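Local coordinates for CRISPR-associated protein, Cse1 family (Acidimicrobium ferrooxidans, PDB 4H3T) that probably serves as the large Cse1 (CasA) subunit of the type I-E CRISPR Cascade complex, helping to recognise invading DNA, at residues Leu416-Glu421 and Glu518-Arg523; Ala420-Leu425 and Ala511-Ala516; Lys126-Leu131 and Ile276-Val281. The protein carries 1 engineered substitution. One frame throughout, in Å; residues are numbered along the deposited sequence. Where two conformers were deposited one is given.

How the interactions relate
Interactions 1 and 2 both press helix 511-532 against consecutive parts of the chain around helix 417-420, share Ala-420 and Glu-421, and have centres about 8 Å apart. Interaction 2 is buried and made of small apolar groups packed against backbone carbonyls, whereas interaction 1, partly buried, runs from an aliphatic and aromatic interior to two opposite charges linked through a water beside a partly exposed tyrosine. Interaction 3, partly buried and reaching exposed residues, lies across the chain's centre from interaction 1, its centre about 56 Å away; there, backbone hydrogen bonds add a short strand to a sheet. Side-chain packing thus dominates where a helix meets a helix or turn, backbone hydrogen bonding where strand meets strand.

Interaction 1: Leu416-Glu421 and Glu518-Arg523; sequences LGYVAE and EDRFRR
Val-419 CG2 lies loosely against Glu-518 N where the two helices pass, so that the glutamate takes part through its backbone. Two residues on, Arg-520 directs its CB at the facing helix. This atom sits over one face of the Tyr-418 ring, 3.9 Å from the ring centroid and 23° off the normal, a CH-pi contact, and the arginine CD continues to the tyrosine atom CD1. The two side chains cross at about a right angle. The extended arginine chain then carries the guanidinium past the ring to a water that lies in its plane, 2.9 Å from Arg-520 NH1. That water donates to Glu-421 OE2 at 2.7 Å, so the two opposite charges, 4.3 Å apart at Arg-520 NH1 and Glu-421 OE2, are joined through it and not by a direct salt bridge. Each charge also has a second partner: Glu-421 OE1 meets Arg-452, and Arg-520 NH2 bonds to His-438 O. Phe-521 supplies the apolar half. With CG anti to the backbone N (chi1 154°), its ring runs alongside Leu-416, CE1 3.7 Å from the leucine CD2, and its CB meets Val-419 CG2 at 3.9 Å. Helix 481-504 touches Leu-416 and Phe-521 through Ala-499, and helix 445-473 covers Leu-416 as well. Such apolar interleaving of neighbouring helices, with the polar groups toward one margin, is consistent with the C-terminal four-helix bundle of Cse1 proteins.

Interaction 2: Ala420-Leu425 and Ala511-Ala516; sequences AEARYL and AFAGVA
Ala-422 and Ala-513 bring a 3-10 turn and the first turns of a helix together with their CA atoms 4.9 Å apart, an approach that suits residues bearing a single methyl. The methyl of Ala-513 is the centre of the contact. It lies 3.1 Å from Ala-422 O, a tight fit, and 3.7 Å from Leu-425 CB, while the CB of Ala-422 rests against the carbonyl of Ala-513 in return. With CG anti to the backbone N (chi1 -150°), Leu-425 lays CD2 against Ala-513 and, more distantly, toward the methyl of Ala-516. Phe-512 adds its ring edge, CZ lying 3.5 Å from Leu-425 O, and one face of the ring lies over the methyl of Ala-513. No hydrogen bond joins the two segments, yet the carbonyls of Ala-422 and Leu-425 both accept from the side chain of Gln-510, just before the helix. Around this junction, Tyr-424 packs on helix 445-473, Leu-425 reaches Val-440, and both Leu-425 and Ala-516 touch His-438 of strand 438-439, so the turn lies between helices 445-473 and 511-532.

Interaction 3: Lys126-Leu131 and Ile276-Val281; sequences KTANSL and IVVPRV
Lys-126 and Val-281 meet through their flat peptide groups in a reciprocal pair of bonds: Lys-126 N gives a 2.8 Å bond to Val-281 O, and Val-281 N returns one of equal length to Lys-126 O, each donor nearly in line with the C=O it meets. The third bond differs. Ala-128 N approaches Pro-279 O at 2.8 Å from above the carbonyl plane, 55° out of it, consistent with the helix-like psi of Pro-279 (-19°), a local break in the extended chain. Between these bonds, Thr-127 and Arg-280 form a non-hydrogen-bonded pair only 4.2 Å apart at their CA atoms, their side chains diverging, and the CA of each makes a bent C-H...O contact, Arg-280 with Lys-126 O and Thr-127 with Pro-279 O. The methyl of Ala-128 presses on Val-278 O at 3.1 Å. Val-281 packs against the 3-10 turn 128-131 that follows Thr-127: its CG1, set between backbone N and carbonyl carbon (chi1 67°), lies 3.3 Å from Ser-130 OG, and CG2 faces Leu-131 CD2. Ser-130 OG also donates to Thr-127 O at 2.9 Å, so that carbonyl is gripped by both the amide and the hydroxyl of one residue. Replacing Ser-130 by an alanine would probably leave Thr-127 O with one donor fewer and open a small gap beside Val-281 CG1. Leu-131 continues the apolar side onto Trp-163 of helix 157-170 and Leu-267 of strand 263-272. The arrangement is a short antiparallel strand added to a mixed sheet and ended by a 3-10 turn, probably within the N-terminal globular part of the Cse1 fold.

Interaction 1: Leu416-Glu421 and Glu518-Arg523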
loop_
_atom_site.group_PDB
_atom_site.type_symbol
_atom_site.label_atom_id
_atom_site.label_comp_id
_atom_site.label_asym_id
_atom_site.label_seq_id
_atom_site.Cartn_x
_atom_site.Cartn_y
_atom_site.Cartn_z
ATOM N N LEU A 416 -27.197 -5.526 13.763
ATOM C CA LEU A 416 -27.505 -4.187 14.278
ATOM C C LEU A 416 -28.374 -3.359 13.346
ATOM O O LEU A 416 -28.983 -2.403 13.806
ATOM C CB LEU A 416 -26.234 -3.428 14.583
ATOM C CG LEU A 416 -25.589 -3.762 15.955
ATOM C CD1 LEU A 416 -24.226 -3.148 16.052
ATOM C CD2 LEU A 416 -26.481 -3.233 17.118
ATOM N N GLY A 417 -28.444 -3.704 12.067
ATOM C CA GLY A 417 -29.281 -2.990 11.126
ATOM C C GLY A 417 -30.752 -2.987 11.552
ATOM O O GLY A 417 -31.449 -2.033 11.284
ATOM N N TYR A 418 -31.252 -4.070 12.179
ATOM C CA TYR A 418 -32.655 -4.160 12.631
ATOM C C TYR A 418 -32.939 -3.122 13.713
ATOM O O TYR A 418 -34.012 -2.620 13.783
ATOM C CB TYR A 418 -32.901 -5.552 13.165
ATOM C CG TYR A 418 -32.777 -6.579 12.094
ATOM C CD1 TYR A 418 -33.666 -6.605 11.028
ATOM C CD2 TYR A 418 -31.763 -7.543 12.134
ATOM C CE1 TYR A 418 -33.556 -7.547 10.021
ATOM C CE2 TYR A 418 -31.637 -8.495 11.129
ATOM C CZ TYR A 418 -32.556 -8.510 10.081
ATOM O OH TYR A 418 -32.499 -9.437 9.061
ATOM N N VAL A 419 -31.944 -2.746 14.511
ATOM C CA VAL A 419 -32.088 -1.715 15.532
ATOM C C VAL A 419 -31.960 -0.340 14.857
ATOM O O VAL A 419 -32.703 0.586 15.201
ATOM C CB VAL A 419 -31.032 -1.937 16.675
ATOM C CG1 VAL A 419 -30.903 -0.706 17.569
ATOM C CG2 VAL A 419 -31.405 -3.164 17.478
ATOM N N ALA A 420 -30.999 -0.180 13.926
ATOM C CA ALA A 420 -30.772 1.113 13.240
ATOM C C ALA A 420 -32.037 1.582 12.504
ATOM O O ALA A 420 -32.352 2.765 12.468
ATOM C CB ALA A 420 -29.642 0.976 12.245
ATOM N N GLU A 421 -32.747 0.652 11.934
ATOM C CA GLU A 421 -33.939 0.998 11.167
ATOM C C GLU A 421 -35.210 1.183 12.019
ATOM O O GLU A 421 -36.269 1.522 11.456
ATOM C CB GLU A 421 -34.180 -0.072 10.104
ATOM C CG GLU A 421 -34.736 -1.369 10.621
ATOM C CD GLU A 421 -34.805 -2.426 9.547
ATOM O OE1 GLU A 421 -34.289 -2.181 8.437
ATOM O OE2 GLU A 421 -35.397 -3.494 9.812
ATOM N N GLU A 518 -34.956 -5.204 18.291
ATOM C CA GLU A 518 -34.089 -5.879 19.246
ATOM C C GLU A 518 -34.205 -7.412 19.088
ATOM O O GLU A 518 -33.186 -8.108 19.145
ATOM C CB GLU A 518 -34.394 -5.473 20.707
ATOM C CG GLU A 518 -33.364 -6.058 21.694
ATOM C CD GLU A 518 -33.387 -5.608 23.140
ATOM O OE1 GLU A 518 -32.490 -6.044 23.900
ATOM O OE2 GLU A 518 -34.315 -4.867 23.531
ATOM N N ASP A 519 -35.424 -7.930 18.893
ATOM C CA ASP A 519 -35.642 -9.387 18.760
ATOM C C ASP A 519 -34.950 -9.926 17.514
ATOM O O ASP A 519 -34.265 -10.930 17.597
ATOM C CB ASP A 519 -37.136 -9.706 18.729
ATOM C CG ASP A 519 -37.422 -11.209 18.677
ATOM O OD1 ASP A 519 -36.956 -11.933 19.573
ATOM O OD2 ASP A 519 -37.944 -11.665 17.668
ATOM N N ARG A 520 -35.084 -9.224 16.376
ATOM C CA ARG A 520 -34.431 -9.600 15.121
ATOM C C ARG A 520 -32.900 -9.533 15.263
ATOM O O ARG A 520 -32.219 -10.414 14.801
ATOM C CB ARG A 520 -34.899 -8.697 13.989
ATOM C CG ARG A 520 -36.365 -8.908 13.595
ATOM C CD ARG A 520 -36.904 -7.748 12.778
ATOM N NE ARG A 520 -38.221 -8.072 12.241
ATOM C CZ ARG A 520 -38.972 -7.307 11.455
ATOM N NH1 ARG A 520 -38.591 -6.073 11.150
ATOM N NH2 ARG A 520 -40.107 -7.774 10.956
ATOM N N PHE A 521 -32.384 -8.484 15.866
ATOM C CA PHE A 521 -30.934 -8.299 16.133
ATOM C C PHE A 521 -30.408 -9.478 16.978
ATOM O O PHE A 521 -29.418 -10.140 16.627
ATOM C CB PHE A 521 -30.691 -6.926 16.852
ATOM C CG PHE A 521 -29.456 -6.805 17.713
ATOM C CD1 PHE A 521 -28.197 -6.800 17.145
ATOM C CD2 PHE A 521 -29.549 -6.822 19.098
ATOM C CE1 PHE A 521 -27.061 -6.750 17.929
ATOM C CE2 PHE A 521 -28.405 -6.733 19.889
ATOM C CZ PHE A 521 -27.169 -6.738 19.297
ATOM N N ARG A 522 -31.082 -9.745 18.073
ATOM C CA ARG A 522 -30.644 -10.791 18.996
ATOM C C ARG A 522 -30.704 -12.216 18.344
ATOM O O ARG A 522 -29.780 -13.021 18.567
ATOM C CB ARG A 522 -31.464 -10.713 20.316
ATOM C CG ARG A 522 -31.032 -11.646 21.421
ATOM C CD ARG A 522 -32.125 -11.873 22.466
ATOM N NE ARG A 522 -32.990 -12.997 22.076
ATOM C CZ ARG A 522 -34.266 -12.929 21.686
ATOM N NH1 ARG A 522 -34.909 -11.758 21.659
ATOM N NH2 ARG A 522 -34.919 -14.034 21.345
ATOM N N ARG A 523 -31.728 -12.506 17.517
ATOM C CA ARG A 523 -31.822 -13.805 16.850
ATOM C C ARG A 523 -30.707 -13.959 15.792
ATOM O O ARG A 523 -30.139 -15.035 15.651
ATOM C CB ARG A 523 -33.219 -14.042 16.176
ATOM C CG ARG A 523 -34.357 -14.326 17.173
ATOM C CD ARG A 523 -35.800 -14.554 16.555
ATOM N NE ARG A 523 -35.856 -14.173 15.123
ATOM C CZ ARG A 523 -36.493 -13.128 14.570
ATOM N NH1 ARG A 523 -37.239 -12.315 15.314
ATOM N NH2 ARG A 523 -36.404 -12.904 13.265
HETATM O O HOH W 1 -36.445 -4.379 12.174
#

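Interaction 2: Ala420-Leu425 and Ala511-Ala516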
loop_
_atom_site.group_PDB
_atom_site.type_symbol
_atom_site.label_atom_id
_atom_site.label_comp_id
_atom_site.label_asym_id
_atom_site.label_seq_id
_atom_site.Cartn_x
_atom_site.Cartn_y
_atom_site.Cartn_z
ATOM N N ALA A 420 -30.999 -0.180 13.926
ATOM C CA ALA A 420 -30.772 1.113 13.240
ATOM C C ALA A 420 -32.037 1.582 12.504
ATOM O O ALA A 420 -32.352 2.765 12.468
ATOM C CB ALA A 420 -29.642 0.976 12.245
ATOM N N GLU A 421 -32.747 0.652 11.934
ATOM C CA GLU A 421 -33.939 0.998 11.167
ATOM C C GLU A 421 -35.210 1.183 12.019
ATOM O O GLU A 421 -36.269 1.522 11.456
ATOM C CB GLU A 421 -34.180 -0.072 10.104
ATOM C CG GLU A 421 -34.736 -1.369 10.621
ATOM C CD GLU A 421 -34.805 -2.426 9.547
ATOM O OE1 GLU A 421 -34.289 -2.181 8.437
ATOM O OE2 GLU A 421 -35.397 -3.494 9.812
ATOM N N ALA A 422 -35.155 0.859 13.342
ATOM C CA ALA A 422 -36.331 0.912 14.197
ATOM C C ALA A 422 -37.018 2.274 14.160
ATOM O O ALA A 422 -38.243 2.332 14.156
ATOM C CB ALA A 422 -35.961 0.575 15.648
ATOM N N ARG A 423 -36.266 3.350 14.115
ATOM C CA ARG A 423 -36.895 4.683 14.064
ATOM C C ARG A 423 -37.738 4.923 12.759
ATOM O O ARG A 423 -38.540 5.830 12.737
ATOM C CB ARG A 423 -35.844 5.782 14.268
ATOM C CG ARG A 423 -35.007 6.238 13.125
ATOM C CD ARG A 423 -33.724 6.964 13.663
ATOM N NE ARG A 423 -32.716 5.925 13.856
ATOM C CZ ARG A 423 -31.431 5.969 13.529
ATOM N NH1 ARG A 423 -30.678 4.894 13.669
ATOM N NH2 ARG A 423 -30.883 7.098 13.065
ATOM N N TYR A 424 -37.586 4.101 11.741
ATOM C CA TYR A 424 -38.279 4.253 10.455
ATOM C C TYR A 424 -39.284 3.156 10.241
ATOM O O TYR A 424 -39.905 3.095 9.204
ATOM C CB TYR A 424 -37.248 4.232 9.279
ATOM C CG TYR A 424 -36.148 5.252 9.431
ATOM C CD1 TYR A 424 -36.441 6.606 9.554
ATOM C CD2 TYR A 424 -34.829 4.859 9.584
ATOM C CE1 TYR A 424 -35.452 7.536 9.841
ATOM C CE2 TYR A 424 -33.832 5.778 9.829
ATOM C CZ TYR A 424 -34.140 7.127 9.902
ATOM O OH TYR A 424 -33.158 8.038 10.151
ATOM N N LEU A 425 -39.382 2.219 11.166
ATOM C CA LEU A 425 -40.297 1.110 10.981
ATOM C C LEU A 425 -41.762 1.519 11.145
ATOM O O LEU A 425 -42.096 2.389 11.969
ATOM C CB LEU A 425 -39.964 0.037 12.012
ATOM C CG LEU A 425 -40.241 -1.370 11.645
ATOM C CD1 LEU A 425 -39.233 -1.874 10.670
ATOM C CD2 LEU A 425 -40.234 -2.276 12.914
ATOM N N ALA A 511 -41.851 2.526 20.051
ATOM C CA ALA A 511 -41.553 1.483 21.062
ATOM C C ALA A 511 -41.691 0.070 20.456
ATOM O O ALA A 511 -40.857 -0.787 20.661
ATOM C CB ALA A 511 -42.481 1.635 22.278
ATOM N N PHE A 512 -42.741 -0.147 19.675
ATOM C CA PHE A 512 -43.026 -1.430 19.047
ATOM C C PHE A 512 -41.873 -1.851 18.122
ATOM O O PHE A 512 -41.553 -3.035 18.020
ATOM C CB PHE A 512 -44.376 -1.334 18.251
ATOM C CG PHE A 512 -44.235 -0.700 16.873
ATOM C CD1 PHE A 512 -44.091 -1.486 15.745
ATOM C CD2 PHE A 512 -44.060 0.670 16.736
ATOM C CE1 PHE A 512 -43.829 -0.916 14.505
ATOM C CE2 PHE A 512 -43.871 1.246 15.491
ATOM C CZ PHE A 512 -43.765 0.454 14.379
ATOM N N ALA A 513 -41.233 -0.851 17.471
ATOM C CA ALA A 513 -40.156 -1.033 16.511
ATOM C C ALA A 513 -38.884 -1.401 17.228
ATOM O O ALA A 513 -38.113 -2.226 16.733
ATOM C CB ALA A 513 -39.986 0.236 15.674
ATOM N N GLY A 514 -38.708 -0.882 18.441
ATOM C CA GLY A 514 -37.593 -1.285 19.292
ATOM C C GLY A 514 -37.710 -2.721 19.745
ATOM O O GLY A 514 -36.722 -3.456 19.784
ATOM N N VAL A 515 -38.922 -3.156 20.061
ATOM C CA VAL A 515 -39.184 -4.548 20.487
ATOM C C VAL A 515 -38.886 -5.498 19.295
ATOM O O VAL A 515 -38.075 -6.409 19.415
ATOM C CB VAL A 515 -40.619 -4.737 21.042
ATOM C CG1 VAL A 515 -40.957 -6.234 21.272
ATOM C CG2 VAL A 515 -40.829 -3.942 22.343
ATOM N N ALA A 516 -39.457 -5.206 18.118
ATOM C CA ALA A 516 -39.239 -6.051 16.932
ATOM C C ALA A 516 -37.755 -6.035 16.514
ATOM O O ALA A 516 -37.191 -7.065 16.211
ATOM C CB ALA A 516 -40.110 -5.584 15.777
#

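Interaction 3: Lys126-Leu131 and Ile276-Val281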
loop_
_atom_site.group_PDB
_atom_site.type_symbol
_atom_site.label_atom_id
_atom_site.label_comp_id
_atom_site.label_asym_id
_atom_site.label_seq_id
_atom_site.Cartn_x
_atom_site.Cartn_y
_atom_site.Cartn_z
ATOM N N LYS A 126 6.097 23.753 -15.583
ATOM C CA LYS A 126 5.204 24.156 -14.495
ATOM C C LYS A 126 5.999 24.498 -13.267
ATOM O O LYS A 126 7.183 24.156 -13.168
ATOM C CB LYS A 126 4.228 22.993 -14.162
ATOM C CG LYS A 126 3.387 22.483 -15.349
ATOM C CD LYS A 126 2.632 23.598 -16.068
ATOM C CE LYS A 126 1.848 23.095 -17.274
ATOM N NZ LYS A 126 1.466 24.222 -18.139
ATOM N N THR A 127 5.354 25.137 -12.308
ATOM C CA THR A 127 6.004 25.442 -11.027
ATOM C C THR A 127 6.198 24.099 -10.345
ATOM O O THR A 127 5.446 23.128 -10.571
ATOM C CB THR A 127 5.227 26.455 -10.177
ATOM O OG1 THR A 127 3.976 25.896 -9.845
ATOM C CG2 THR A 127 5.074 27.799 -10.877
ATOM N N ALA A 128 7.233 24.021 -9.519
ATOM C CA ALA A 128 7.582 22.792 -8.857
ATOM C C ALA A 128 6.524 22.228 -7.896
ATOM O O ALA A 128 6.530 21.023 -7.627
ATOM C CB ALA A 128 8.881 22.965 -8.155
ATOM N N ASN A 129 5.555 23.020 -7.487
ATOM C CA ASN A 129 4.456 22.521 -6.660
ATOM C C ASN A 129 3.659 21.409 -7.410
ATOM O O ASN A 129 3.130 20.528 -6.754
ATOM C CB ASN A 129 3.550 23.707 -6.268
ATOM C CG ASN A 129 2.492 23.293 -5.323
ATOM O OD1 ASN A 129 1.304 23.302 -5.669
ATOM N ND2 ASN A 129 2.920 22.928 -4.111
ATOM N N SER A 130 3.661 21.389 -8.767
ATOM C CA SER A 130 3.005 20.306 -9.554
ATOM C C SER A 130 3.640 18.893 -9.278
ATOM O O SER A 130 3.024 17.861 -9.577
ATOM C CB SER A 130 3.083 20.628 -11.045
ATOM O OG SER A 130 4.429 20.532 -11.471
ATOM N N LEU A 131 4.887 18.835 -8.756
ATOM C CA LEU A 131 5.538 17.549 -8.420
ATOM C C LEU A 131 5.042 17.032 -7.062
ATOM O O LEU A 131 5.169 15.864 -6.748
ATOM C CB LEU A 131 7.070 17.832 -8.379
ATOM C CG LEU A 131 8.078 16.769 -8.486
ATOM C CD1 LEU A 131 7.884 15.846 -9.670
ATOM C CD2 LEU A 131 9.437 17.403 -8.488
ATOM N N ILE A 276 20.226 26.400 -2.984
ATOM C CA ILE A 276 19.751 25.854 -4.239
ATOM C C ILE A 276 18.321 25.464 -3.969
ATOM O O ILE A 276 18.060 24.763 -2.988
ATOM C CB ILE A 276 20.600 24.656 -4.730
ATOM C CG1 ILE A 276 22.086 25.025 -4.937
ATOM C CG2 ILE A 276 19.970 24.087 -6.046
ATOM C CD1 ILE A 276 23.002 23.688 -4.977
ATOM N N VAL A 277 17.397 25.883 -4.819
ATOM C CA VAL A 277 16.005 25.466 -4.702
ATOM C C VAL A 277 15.554 25.021 -6.081
ATOM O O VAL A 277 16.258 25.246 -7.075
ATOM C CB VAL A 277 15.089 26.564 -4.105
ATOM C CG1 VAL A 277 15.588 26.940 -2.718
ATOM C CG2 VAL A 277 15.033 27.789 -5.013
ATOM N N VAL A 278 14.366 24.423 -6.118
ATOM C CA VAL A 278 13.754 23.949 -7.368
ATOM C C VAL A 278 12.406 24.653 -7.547
ATOM O O VAL A 278 11.444 24.188 -7.010
ATOM C CB VAL A 278 13.590 22.400 -7.413
ATOM C CG1 VAL A 278 13.050 21.947 -8.760
ATOM C CG2 VAL A 278 14.896 21.673 -7.096
ATOM N N PRO A 279 12.323 25.730 -8.322
ATOM C CA PRO A 279 11.021 26.425 -8.497
ATOM C C PRO A 279 10.174 25.883 -9.671
ATOM O O PRO A 279 8.986 26.185 -9.767
ATOM C CB PRO A 279 11.437 27.865 -8.772
ATOM C CG PRO A 279 12.752 27.774 -9.360
ATOM C CD PRO A 279 13.430 26.525 -8.880
ATOM N N ARG A 280 10.790 25.171 -10.636
ATOM C CA ARG A 280 10.090 24.735 -11.834
ATOM C C ARG A 280 10.445 23.293 -12.187
ATOM O O ARG A 280 11.531 22.815 -11.843
ATOM C CB ARG A 280 10.434 25.668 -13.027
ATOM C CG ARG A 280 9.985 27.133 -12.878
ATOM C CD ARG A 280 10.386 27.959 -14.132
ATOM N NE ARG A 280 11.828 27.814 -14.427
ATOM C CZ ARG A 280 12.399 27.583 -15.615
ATOM N NH1 ARG A 280 11.663 27.528 -16.719
ATOM N NH2 ARG A 280 13.720 27.432 -15.709
ATOM N N VAL A 281 9.543 22.638 -12.954
ATOM C CA VAL A 281 9.678 21.240 -13.344
ATOM C C VAL A 281 8.927 21.006 -14.683
ATOM O O VAL A 281 7.940 21.695 -14.975
ATOM C CB VAL A 281 9.155 20.265 -12.229
ATOM C CG1 VAL A 281 7.638 20.382 -12.048
ATOM C CG2 VAL A 281 9.527 18.826 -12.557
#